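Local structure of DNA ligase (Aquifex aeolicus, 3QWU) at residues A[79-84]-A[145-150]; A[207-212]-A[231-236]; A[114-119]-A[152-157]. The protein probably acts as an ATP-dependent polynucleotide ligase, binding adenosine in a nucleotidyltransferase-type pocket close to a calcium site. All blocks are in the same frame, centred on the assembly; numbering follows the deposited sequence.

Contact 1 of 3, residues A[79-84]-A[145-150]. With CA (calcium ion), chain D; ADN (adenosine), chain C.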
loop_
_atom_site.group_PDB
_atom_site.type_symbol
_atom_site.label_atom_id
_atom_site.label_comp_id
_atom_site.label_asym_id
_atom_site.label_seq_id
_atom_site.Cartn_x
_atom_site.Cartn_y
_atom_site.Cartn_z
ATOM N N GLU A 79 -22.740 13.628 13.551
ATOM C CA GLU A 79 -21.297 13.778 13.535
ATOM C C GLU A 79 -20.646 12.422 13.786
ATOM O O GLU A 79 -21.073 11.673 14.656
ATOM C CB GLU A 79 -20.782 14.760 14.583
ATOM C CG GLU A 79 -19.217 14.828 14.559
ATOM C CD GLU A 79 -18.592 15.704 15.659
ATOM O OE1 GLU A 79 -19.346 16.218 16.495
ATOM O OE2 GLU A 79 -17.352 15.878 15.681
ATOM N N LYS A 80 -19.622 12.139 12.990
ATOM C CA LYS A 80 -18.796 10.989 13.168
ATOM C C LYS A 80 -17.586 11.428 14.041
ATOM O O LYS A 80 -16.761 12.288 13.679
ATOM C CB LYS A 80 -18.349 10.406 11.806
ATOM C CG LYS A 80 -17.827 8.985 11.987
ATOM C CD LYS A 80 -17.184 8.339 10.790
ATOM C CE LYS A 80 -16.318 7.070 11.263
ATOM N NZ LYS A 80 -15.560 7.210 12.651
ATOM N N VAL A 81 -17.541 10.897 15.245
ATOM C CA VAL A 81 -16.546 11.312 16.224
ATOM C C VAL A 81 -15.404 10.297 16.136
ATOM O O VAL A 81 -15.611 9.073 16.105
ATOM C CB VAL A 81 -17.137 11.354 17.672
ATOM C CG1 VAL A 81 -16.011 11.499 18.689
ATOM C CG2 VAL A 81 -18.120 12.483 17.826
ATOM N N ASP A 82 -14.202 10.826 16.085
ATOM C CA ASP A 82 -13.015 10.026 15.895
ATOM C C ASP A 82 -12.466 9.579 17.250
ATOM O O ASP A 82 -11.738 10.301 17.919
ATOM C CB ASP A 82 -11.984 10.813 15.111
ATOM C CG ASP A 82 -10.771 9.961 14.728
ATOM O OD1 ASP A 82 -10.850 8.706 14.696
ATOM O OD2 ASP A 82 -9.719 10.549 14.422
ATOM N N GLY A 83 -12.851 8.374 17.645
ATOM C CA GLY A 83 -12.382 7.776 18.887
ATOM C C GLY A 83 -12.439 6.276 18.660
ATOM O O GLY A 83 -12.103 5.807 17.582
ATOM N N TYR A 84 -12.908 5.518 19.646
ATOM C CA TYR A 84 -13.148 4.103 19.457
ATOM C C TYR A 84 -14.562 3.716 19.882
ATOM O O TYR A 84 -15.197 4.329 20.699
ATOM C CB TYR A 84 -12.071 3.266 20.148
ATOM C CG TYR A 84 -12.102 3.354 21.689
ATOM C CD1 TYR A 84 -12.719 2.358 22.446
ATOM C CD2 TYR A 84 -11.518 4.429 22.378
ATOM C CE1 TYR A 84 -12.746 2.424 23.844
ATOM C CE2 TYR A 84 -11.552 4.508 23.796
ATOM C CZ TYR A 84 -12.161 3.483 24.508
ATOM O OH TYR A 84 -12.228 3.523 25.862
ATOM N N PRO A 145 -10.521 14.322 19.050
ATOM C CA PRO A 145 -11.323 15.423 18.579
ATOM C C PRO A 145 -10.857 16.682 19.284
ATOM O O PRO A 145 -10.464 16.609 20.435
ATOM C CB PRO A 145 -12.730 15.084 19.043
ATOM C CG PRO A 145 -12.709 13.693 19.419
ATOM C CD PRO A 145 -11.312 13.322 19.760
ATOM N N PRO A 146 -10.938 17.846 18.619
ATOM C CA PRO A 146 -10.420 19.051 19.269
ATOM C C PRO A 146 -11.171 19.483 20.517
ATOM O O PRO A 146 -10.568 20.119 21.367
ATOM C CB PRO A 146 -10.481 20.109 18.167
ATOM C CG PRO A 146 -11.435 19.552 17.135
ATOM C CD PRO A 146 -11.233 18.086 17.200
ATOM N N TYR A 147 -12.448 19.124 20.643
ATOM C CA TYR A 147 -13.273 19.608 21.758
ATOM C C TYR A 147 -13.162 18.756 23.049
ATOM O O TYR A 147 -13.898 18.971 24.011
ATOM C CB TYR A 147 -14.753 19.679 21.321
ATOM C CG TYR A 147 -15.227 18.449 20.525
ATOM C CD1 TYR A 147 -15.206 18.461 19.126
ATOM C CD2 TYR A 147 -15.636 17.294 21.167
ATOM C CE1 TYR A 147 -15.591 17.379 18.400
ATOM C CE2 TYR A 147 -16.039 16.197 20.443
ATOM C CZ TYR A 147 -16.015 16.235 19.044
ATOM O OH TYR A 147 -16.405 15.135 18.290
ATOM N N VAL A 148 -12.303 17.745 23.050
ATOM C CA VAL A 148 -12.036 17.005 24.268
ATOM C C VAL A 148 -10.620 17.387 24.524
ATOM O O VAL A 148 -9.728 16.956 23.797
ATOM C CB VAL A 148 -12.129 15.442 24.148
ATOM C CG1 VAL A 148 -12.156 14.849 25.535
ATOM C CG2 VAL A 148 -13.308 15.029 23.396
ATOM N N LYS A 149 -10.422 18.219 25.521
ATOM C CA LYS A 149 -9.088 18.747 25.782
ATOM C C LYS A 149 -8.294 17.814 26.700
ATOM O O LYS A 149 -7.074 17.867 26.703
ATOM C CB LYS A 149 -9.166 20.166 26.365
ATOM C CG LYS A 149 -9.910 21.134 25.411
ATOM C CD LYS A 149 -10.772 22.171 26.145
ATOM C CE LYS A 149 -11.319 23.256 25.185
ATOM N NZ LYS A 149 -11.947 24.463 25.900
ATOM N N GLU A 150 -8.982 16.951 27.440
ATOM C CA GLU A 150 -8.301 16.027 28.323
ATOM C C GLU A 150 -9.122 14.824 28.716
ATOM O O GLU A 150 -10.324 14.762 28.504
ATOM C CB GLU A 150 -7.782 16.757 29.599
ATOM C CG GLU A 150 -8.830 17.067 30.671
ATOM C CD GLU A 150 -9.328 18.519 30.629
ATOM O OE1 GLU A 150 -8.475 19.447 30.638
ATOM O OE2 GLU A 150 -10.562 18.735 30.599
HETATM CA CA CA D . -8.696 10.576 12.039
HETATM O "O5'" ADN C . -17.684 2.303 11.304
HETATM C "C5'" ADN C . -17.905 3.662 11.687
HETATM C "C4'" ADN C . -17.403 3.880 13.108
HETATM O "O4'" ADN C . -17.425 5.294 13.474
HETATM C "C3'" ADN C . -18.299 3.170 14.115
HETATM O "O3'" ADN C . -17.929 1.825 14.407
HETATM C "C2'" ADN C . -18.252 4.069 15.345
HETATM O "O2'" ADN C . -17.367 3.547 16.321
HETATM C "C1'" ADN C . -17.757 5.434 14.871
HETATM N N9 ADN C . -18.753 6.510 14.996
HETATM C C8 ADN C . -18.451 7.767 15.396
HETATM N N7 ADN C . -19.541 8.572 15.420
HETATM C C5 ADN C . -20.564 7.792 14.984
HETATM C C6 ADN C . -21.988 8.028 14.729
HETATM N N6 ADN C . -22.476 9.276 14.981
HETATM N N1 ADN C . -22.759 6.975 14.314
HETATM C C2 ADN C . -22.206 5.751 14.075
HETATM N N3 ADN C . -20.882 5.479 14.258
HETATM C C4 ADN C . -20.050 6.440 14.716
HETATM O O HOH W 1 -8.921 8.341 12.727
HETATM O O HOH W 2 -9.944 9.435 10.567
#

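Contact 2 of 3, residues A[207-212]-A[231-236]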
loop_
_atom_site.group_PDB
_atom_site.type_symbol
_atom_site.label_atom_id
_atom_site.label_comp_id
_atom_site.label_asym_id
_atom_site.label_seq_id
_atom_site.Cartn_x
_atom_site.Cartn_y
_atom_site.Cartn_z
ATOM N N ARG A 207 -17.591 23.045 6.669
ATOM C CA ARG A 207 -17.362 23.637 7.994
ATOM C C ARG A 207 -16.595 22.649 8.930
ATOM O O ARG A 207 -15.554 22.939 9.509
ATOM C CB ARG A 207 -18.697 24.097 8.595
ATOM C CG ARG A 207 -18.520 24.846 9.912
ATOM C CD ARG A 207 -19.796 25.313 10.530
ATOM N NE ARG A 207 -20.632 24.252 11.073
ATOM C CZ ARG A 207 -21.710 23.742 10.500
ATOM N NH1 ARG A 207 -22.149 24.167 9.327
ATOM N NH2 ARG A 207 -22.383 22.811 11.137
ATOM N N PHE A 208 -17.074 21.426 8.975
ATOM C CA PHE A 208 -16.453 20.390 9.767
ATOM C C PHE A 208 -14.997 20.229 9.385
ATOM O O PHE A 208 -14.085 20.064 10.224
ATOM C CB PHE A 208 -17.248 19.066 9.480
ATOM C CG PHE A 208 -18.323 18.787 10.445
ATOM C CD1 PHE A 208 -18.954 19.797 11.090
ATOM C CD2 PHE A 208 -18.673 17.491 10.734
ATOM C CE1 PHE A 208 -19.926 19.535 12.048
ATOM C CE2 PHE A 208 -19.681 17.195 11.671
ATOM C CZ PHE A 208 -20.317 18.218 12.318
ATOM N N ASN A 209 -14.786 20.202 8.076
ATOM C CA ASN A 209 -13.462 20.019 7.535
ATOM C C ASN A 209 -12.603 21.169 8.011
ATOM O O ASN A 209 -11.522 20.956 8.455
ATOM C CB ASN A 209 -13.434 19.967 5.982
ATOM C CG ASN A 209 -11.998 19.651 5.444
ATOM O OD1 ASN A 209 -11.369 18.676 5.839
ATOM N ND2 ASN A 209 -11.470 20.531 4.683
ATOM N N GLU A 210 -13.099 22.393 7.900
ATOM C CA GLU A 210 -12.354 23.521 8.415
ATOM C C GLU A 210 -12.178 23.456 9.897
ATOM O O GLU A 210 -11.187 23.953 10.387
ATOM C CB GLU A 210 -13.028 24.843 8.034
ATOM C CG GLU A 210 -12.985 25.159 6.528
ATOM C CD GLU A 210 -14.007 26.210 6.085
ATOM O OE1 GLU A 210 -14.812 26.668 6.907
ATOM O OE2 GLU A 210 -14.047 26.592 4.898
ATOM N N GLU A 211 -13.122 22.839 10.626
ATOM C CA GLU A 211 -13.028 22.719 12.110
ATOM C C GLU A 211 -12.240 21.477 12.536
ATOM O O GLU A 211 -12.122 21.181 13.701
ATOM C CB GLU A 211 -14.425 22.624 12.734
ATOM C CG GLU A 211 -15.306 23.893 12.617
ATOM C CD GLU A 211 -16.754 23.664 13.069
ATOM O OE1 GLU A 211 -17.147 22.484 13.169
ATOM O OE2 GLU A 211 -17.487 24.665 13.310
ATOM N N GLY A 212 -11.758 20.700 11.599
ATOM C CA GLY A 212 -11.020 19.473 11.957
ATOM C C GLY A 212 -11.874 18.349 12.477
ATOM O O GLY A 212 -11.423 17.553 13.267
ATOM N N ILE A 231 -16.135 11.047 5.071
ATOM C CA ILE A 231 -14.981 11.566 5.838
ATOM C C ILE A 231 -14.458 12.874 5.198
ATOM O O ILE A 231 -14.457 13.044 3.974
ATOM C CB ILE A 231 -13.863 10.485 5.900
ATOM C CG1 ILE A 231 -14.522 9.103 6.216
ATOM C CG2 ILE A 231 -12.720 10.804 6.925
ATOM C CD1 ILE A 231 -15.003 8.729 7.709
ATOM N N THR A 232 -14.042 13.810 6.031
ATOM C CA THR A 232 -13.450 15.048 5.534
ATOM C C THR A 232 -12.045 14.779 4.996
ATOM O O THR A 232 -11.398 13.795 5.355
ATOM C CB THR A 232 -13.365 16.091 6.630
ATOM O OG1 THR A 232 -12.555 15.589 7.725
ATOM C CG2 THR A 232 -14.808 16.476 7.129
ATOM N N SER A 233 -11.571 15.658 4.123
ATOM C CA SER A 233 -10.264 15.474 3.559
ATOM C C SER A 233 -9.245 15.681 4.642
ATOM O O SER A 233 -8.265 14.932 4.684
ATOM C CB SER A 233 -10.024 16.410 2.406
ATOM O OG SER A 233 -10.349 17.673 2.808
ATOM N N TYR A 234 -9.510 16.646 5.547
ATOM C CA TYR A 234 -8.654 16.819 6.725
ATOM C C TYR A 234 -8.427 15.524 7.506
ATOM O O TYR A 234 -7.285 15.160 7.834
ATOM C CB TYR A 234 -9.211 17.874 7.662
ATOM C CG TYR A 234 -8.554 17.903 9.039
ATOM C CD1 TYR A 234 -8.944 16.980 10.056
ATOM C CD2 TYR A 234 -7.557 18.848 9.343
ATOM C CE1 TYR A 234 -8.362 17.017 11.298
ATOM C CE2 TYR A 234 -6.962 18.884 10.598
ATOM C CZ TYR A 234 -7.365 17.981 11.554
ATOM O OH TYR A 234 -6.795 18.021 12.804
ATOM N N ALA A 235 -9.493 14.804 7.801
ATOM C CA ALA A 235 -9.333 13.587 8.578
ATOM C C ALA A 235 -8.638 12.532 7.771
ATOM O O ALA A 235 -7.891 11.749 8.307
ATOM C CB ALA A 235 -10.674 13.079 9.049
ATOM N N ASN A 236 -8.934 12.439 6.493
ATOM C CA ASN A 236 -8.249 11.494 5.643
ATOM C C ASN A 236 -6.747 11.759 5.610
ATOM O O ASN A 236 -5.959 10.858 5.842
ATOM C CB ASN A 236 -8.827 11.522 4.199
ATOM C CG ASN A 236 -10.144 10.804 4.093
ATOM O OD1 ASN A 236 -10.282 9.676 4.599
ATOM N ND2 ASN A 236 -11.107 11.396 3.394
#

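Contact 3 of 3, residues A[114-119]-A[152-157]. With ADN (adenosine), chain C.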
loop_
_atom_site.group_PDB
_atom_site.type_symbol
_atom_site.label_atom_id
_atom_site.label_comp_id
_atom_site.label_asym_id
_atom_site.label_seq_id
_atom_site.Cartn_x
_atom_site.Cartn_y
_atom_site.Cartn_z
ATOM N N ASP A 114 -17.361 7.625 35.525
ATOM C CA ASP A 114 -16.984 8.954 35.109
ATOM C C ASP A 114 -17.491 9.351 33.741
ATOM O O ASP A 114 -17.601 10.548 33.455
ATOM C CB ASP A 114 -15.482 9.058 35.126
ATOM C CG ASP A 114 -14.927 8.860 36.497
ATOM O OD1 ASP A 114 -15.564 9.378 37.436
ATOM O OD2 ASP A 114 -13.893 8.196 36.645
ATOM N N LEU A 115 -17.774 8.378 32.874
ATOM C CA LEU A 115 -18.110 8.677 31.496
ATOM C C LEU A 115 -19.615 8.902 31.235
ATOM O O LEU A 115 -20.001 9.721 30.364
ATOM C CB LEU A 115 -17.579 7.583 30.587
ATOM C CG LEU A 115 -16.039 7.432 30.536
ATOM C CD1 LEU A 115 -15.718 6.165 29.783
ATOM C CD2 LEU A 115 -15.355 8.603 29.882
ATOM N N ILE A 116 -20.462 8.205 31.980
ATOM C CA ILE A 116 -21.876 8.139 31.657
ATOM C C ILE A 116 -22.663 7.576 32.834
ATOM O O ILE A 116 -22.232 6.653 33.527
ATOM C CB ILE A 116 -22.113 7.293 30.399
ATOM C CG1 ILE A 116 -23.576 7.379 29.986
ATOM C CG2 ILE A 116 -21.717 5.798 30.607
ATOM C CD1 ILE A 116 -23.910 6.642 28.725
ATOM N N ASP A 117 -23.815 8.172 33.076
ATOM C CA ASP A 117 -24.746 7.729 34.098
ATOM C C ASP A 117 -25.600 6.576 33.500
ATOM O O ASP A 117 -26.243 6.746 32.462
ATOM C CB ASP A 117 -25.577 8.951 34.521
ATOM C CG ASP A 117 -26.806 8.614 35.380
ATOM O OD1 ASP A 117 -26.861 7.540 36.063
ATOM O OD2 ASP A 117 -27.740 9.476 35.346
ATOM N N LEU A 118 -25.639 5.444 34.199
ATOM C CA LEU A 118 -26.223 4.221 33.698
ATOM C C LEU A 118 -27.554 3.790 34.367
ATOM O O LEU A 118 -27.967 2.623 34.261
ATOM C CB LEU A 118 -25.166 3.113 33.745
ATOM C CG LEU A 118 -24.114 3.293 32.618
ATOM C CD1 LEU A 118 -22.986 2.248 32.739
ATOM C CD2 LEU A 118 -24.751 3.245 31.174
ATOM N N ARG A 119 -28.224 4.752 35.011
ATOM C CA ARG A 119 -29.664 4.672 35.379
ATOM C C ARG A 119 -30.513 4.127 34.238
ATOM O O ARG A 119 -31.342 3.249 34.443
ATOM C CB ARG A 119 -30.189 6.084 35.734
ATOM C CG ARG A 119 -31.517 6.177 36.446
ATOM C CD ARG A 119 -31.772 7.623 36.937
ATOM N NE ARG A 119 -32.949 8.255 36.302
ATOM C CZ ARG A 119 -32.943 9.332 35.497
ATOM N NH1 ARG A 119 -31.805 9.959 35.184
ATOM N NH2 ARG A 119 -34.094 9.798 34.980
ATOM N N VAL A 152 -11.042 11.585 28.719
ATOM C CA VAL A 152 -11.857 11.006 27.671
ATOM C C VAL A 152 -13.292 11.329 27.998
ATOM O O VAL A 152 -13.637 11.637 29.151
ATOM C CB VAL A 152 -11.742 9.478 27.637
ATOM C CG1 VAL A 152 -10.562 9.073 26.855
ATOM C CG2 VAL A 152 -11.640 8.950 29.050
ATOM N N GLN A 153 -14.131 11.210 26.967
ATOM C CA GLN A 153 -15.537 11.577 27.014
ATOM C C GLN A 153 -16.218 10.580 26.110
ATOM O O GLN A 153 -15.574 9.982 25.252
ATOM C CB GLN A 153 -15.765 12.994 26.492
ATOM C CG GLN A 153 -15.549 14.088 27.543
ATOM C CD GLN A 153 -15.813 15.493 26.976
ATOM O OE1 GLN A 153 -16.736 15.676 26.183
ATOM N NE2 GLN A 153 -14.970 16.477 27.352
ATOM N N LEU A 154 -17.513 10.424 26.313
ATOM C CA LEU A 154 -18.246 9.397 25.670
ATOM C C LEU A 154 -19.418 10.057 24.973
ATOM O O LEU A 154 -19.989 10.970 25.487
ATOM C CB LEU A 154 -18.642 8.380 26.703
ATOM C CG LEU A 154 -19.587 7.283 26.310
ATOM C CD1 LEU A 154 -19.349 6.099 27.225
ATOM C CD2 LEU A 154 -20.973 7.855 26.422
ATOM N N PHE A 155 -19.720 9.608 23.775
ATOM C CA PHE A 155 -20.784 10.142 22.990
ATOM C C PHE A 155 -21.636 9.033 22.397
ATOM O O PHE A 155 -21.181 8.332 21.498
ATOM C CB PHE A 155 -20.178 10.990 21.880
ATOM C CG PHE A 155 -19.365 12.184 22.386
ATOM C CD1 PHE A 155 -19.971 13.356 22.733
ATOM C CD2 PHE A 155 -18.007 12.111 22.512
ATOM C CE1 PHE A 155 -19.205 14.480 23.219
ATOM C CE2 PHE A 155 -17.261 13.228 22.978
ATOM C CZ PHE A 155 -17.893 14.379 23.358
ATOM N N VAL A 156 -22.856 8.857 22.924
ATOM C CA VAL A 156 -23.823 7.925 22.386
ATOM C C VAL A 156 -24.250 8.301 20.939
ATOM O O VAL A 156 -24.482 9.476 20.630
ATOM C CB VAL A 156 -25.126 7.889 23.292
ATOM C CG1 VAL A 156 -26.179 6.907 22.702
ATOM C CG2 VAL A 156 -24.797 7.545 24.725
ATOM N N PHE A 157 -24.284 7.303 20.054
ATOM C CA PHE A 157 -24.780 7.448 18.691
ATOM C C PHE A 157 -25.786 6.355 18.307
ATOM O O PHE A 157 -26.428 6.428 17.231
ATOM C CB PHE A 157 -23.608 7.463 17.685
ATOM C CG PHE A 157 -22.739 6.236 17.710
ATOM C CD1 PHE A 157 -23.177 5.037 17.220
ATOM C CD2 PHE A 157 -21.468 6.276 18.247
ATOM C CE1 PHE A 157 -22.319 3.899 17.297
ATOM C CE2 PHE A 157 -20.664 5.145 18.316
ATOM C CZ PHE A 157 -21.097 3.971 17.860
HETATM O "O5'" ADN C . -17.684 2.303 11.304
HETATM C "C5'" ADN C . -17.905 3.662 11.687
HETATM C "C4'" ADN C . -17.403 3.880 13.108
HETATM O "O4'" ADN C . -17.425 5.294 13.474
HETATM C "C3'" ADN C . -18.299 3.170 14.115
HETATM O "O3'" ADN C . -17.929 1.825 14.407
HETATM C "C2'" ADN C . -18.252 4.069 15.345
HETATM O "O2'" ADN C . -17.367 3.547 16.321
HETATM C "C1'" ADN C . -17.757 5.434 14.871
HETATM N N9 ADN C . -18.753 6.510 14.996
HETATM C C8 ADN C . -18.451 7.767 15.396
HETATM N N7 ADN C . -19.541 8.572 15.420
HETATM C C5 ADN C . -20.564 7.792 14.984
HETATM C C6 ADN C . -21.988 8.028 14.729
HETATM N N6 ADN C . -22.476 9.276 14.981
HETATM N N1 ADN C . -22.759 6.975 14.314
HETATM C C2 ADN C . -22.206 5.751 14.075
HETATM N N3 ADN C . -20.882 5.479 14.258
HETATM C C4 ADN C . -20.050 6.440 14.716
HETATM O O HOH W 3 -18.401 11.410 29.037
#

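Contact 1 of 3, residues A[79-84]-A[145-150]
The Tyr147 ring presents its edge to Glu79 and Val81: Glu79 OE2 and Val81 CG2 both lie near the ring plane at the hydroxyl end, while one face carries Pro145 CB, displaced toward the rim. The sequence Lys80-Val81-Asp82-Gly83 matches the KxDG signature of covalent nucleotidyltransferases, so the loop 145-150 is backing a motif of the nucleotide site. Tyr147 OH donates to Glu79 OE2 at 2.9 Å. The donor stands above the carboxylate, 51° out of its plane, and ring and carboxylate are turned 68° apart. Glu79 reaches the hydroxyl with CG anti to the backbone N and an extended chain beyond; its OE1 pairs with Arg213, so both carboxylate oxygens are engaged. Val81 touches both the tyrosine and the proline, one methyl to each: CG2 comes within 3.2 Å of Tyr147 OH, a close approach, and CG1 meets Pro145 CG at 4.0 Å. Pro145 CD in turn lies 3.6 Å from Asp82 O, beside the backbone.

The ligand uses other atoms of segment 79-84. Adenosine N6 donates to Glu79 O at 2.8 Å, a bent bond of 137°. Lys80 turns away from the loop and its NZ donates to adenosine O4' at 2.8 Å; in relatives the motif lysine carries the AMP. Asp82 completes a calcium site with Glu143 and Asp239. Its two oxygens divide the work: OD2 binds the calcium at 2.6 Å, and OD1 accepts at 2.8 Å from a water that is itself a calcium ligand.

Contact 2 of 3, residues A[207-212]-A[231-236]
Asn209 and Tyr234 approach each other at a slant, the amide plane turned 72° from the ring, and the amide meets the tyrosine at its backbone rather than at its ring. Tyr234 N donates to Asn209 OD1 at 2.8 Å; the N-H...O angle is 154° and the nitrogen lies in the carbonyl plane. With CG opposite the backbone N, the asparagine carries its amide out from the flank of the helix's last turn to this N-H. Ser233 OG adds a weak bond to the same oxygen at 3.4 Å. Replacing Asn209 with an alanine would probably leave the amide N-H of Tyr234 without its acceptor and open a gap beside Thr232 CB.

Nearer the backbone, Asn209 CB rests against Thr232 CG2 at 3.9 Å, and Phe208 CB touches the same methyl before its ring turns off toward Glu79. Thr232 OG1 has its main partner in Arg213 O, with Glu214 O also within hydrogen-bonding range, and accepts from Ala235 N at 3.2 Å. The Tyr234 ring, swung out by its anti first torsion, lays one face over Gly212: CA lies 3.8 Å from the ring centroid and 16° off the normal, a CH-pi contact.

Two helix ends thus meet. Helix 195-210 closes in a Schellman motif at Gly212, with positive phi, and helix 233-242, which supplies the calcium ligand Asp239, starts from Thr232 as its N-cap.

Contact 3 of 3, residues A[114-119]-A[152-157]
Leu115 and Ile116 press against Leu154, with no direct hydrogen bond between the two segments. The site is where the end of helix 106-115 meets strand 153-161, an outermost strand of the antiparallel sheet 94-98, 84-91, 127-134, 153-161 in the nucleotidyltransferase domain. Leu115 has CG opposite its carbonyl carbon (chi1 -64°), which sends CD2 along the strand to Val152, 3.8 Å from CG2 and also close to Val152 O. Its CB stays over Leu154, 4.1 Å from CD1. Ile116 adopts a fully extended CG1 branch, both torsions near 180°, and the reach puts CD1 at 3.9 Å from Leu154 CD2 and against Val156 CG2, crossing the valine at about a right angle. The shorter CG2 branch turns to Leu154 CD1. On the Leu154 side, CD1 lies by Leu115 CB and Ile116 CG2, and CD2 meets Ile116 CD1 and CB. Leu154 also touches Ala131 and Ile88 of the neighbouring strands, so the apolar cluster extends across the sheet.

Backbones are linked through a water, which donates to Leu115 O at 2.7 Å and accepts from Leu154 N at 3.0 Å, serving an N-H between Gln153 and Phe155, whose backbones pair with strand 127-134. Farther along the strand, Phe157 belongs to the adenosine pocket. Its ring lies nearly parallel to the adenine, with N3 centred above one face at 3.6 Å from the plane, and Phe157 CD1 approaches adenosine C2 to 3.4 Å.

In the fold
Contacts 1 and 3 are buried and share the adenosine, which segment 79-84 holds by polar bonds and Phe157 covers with its ring; contact 2 is only partly buried and does not reach the ligand. Loop 145-150 of contact 1 leads into strand 153-161 of contact 3, whereas contact 2 joins helices 195-210 and 233-242. Contact 1 mixes a carboxylate, a phenol and a metal, contact 2 uses amide and hydroxyl groups at helix ends, and contact 3 is aliphatic with one bridging water. Contact 1 touches both others: Glu79 CG lies 3.8 Å from Phe208 CE2, and Tyr147 CE2 lies 3.9 Å from Phe155 CZ. Contacts 2 and 3 stay about 11 Å apart at their nearest atoms.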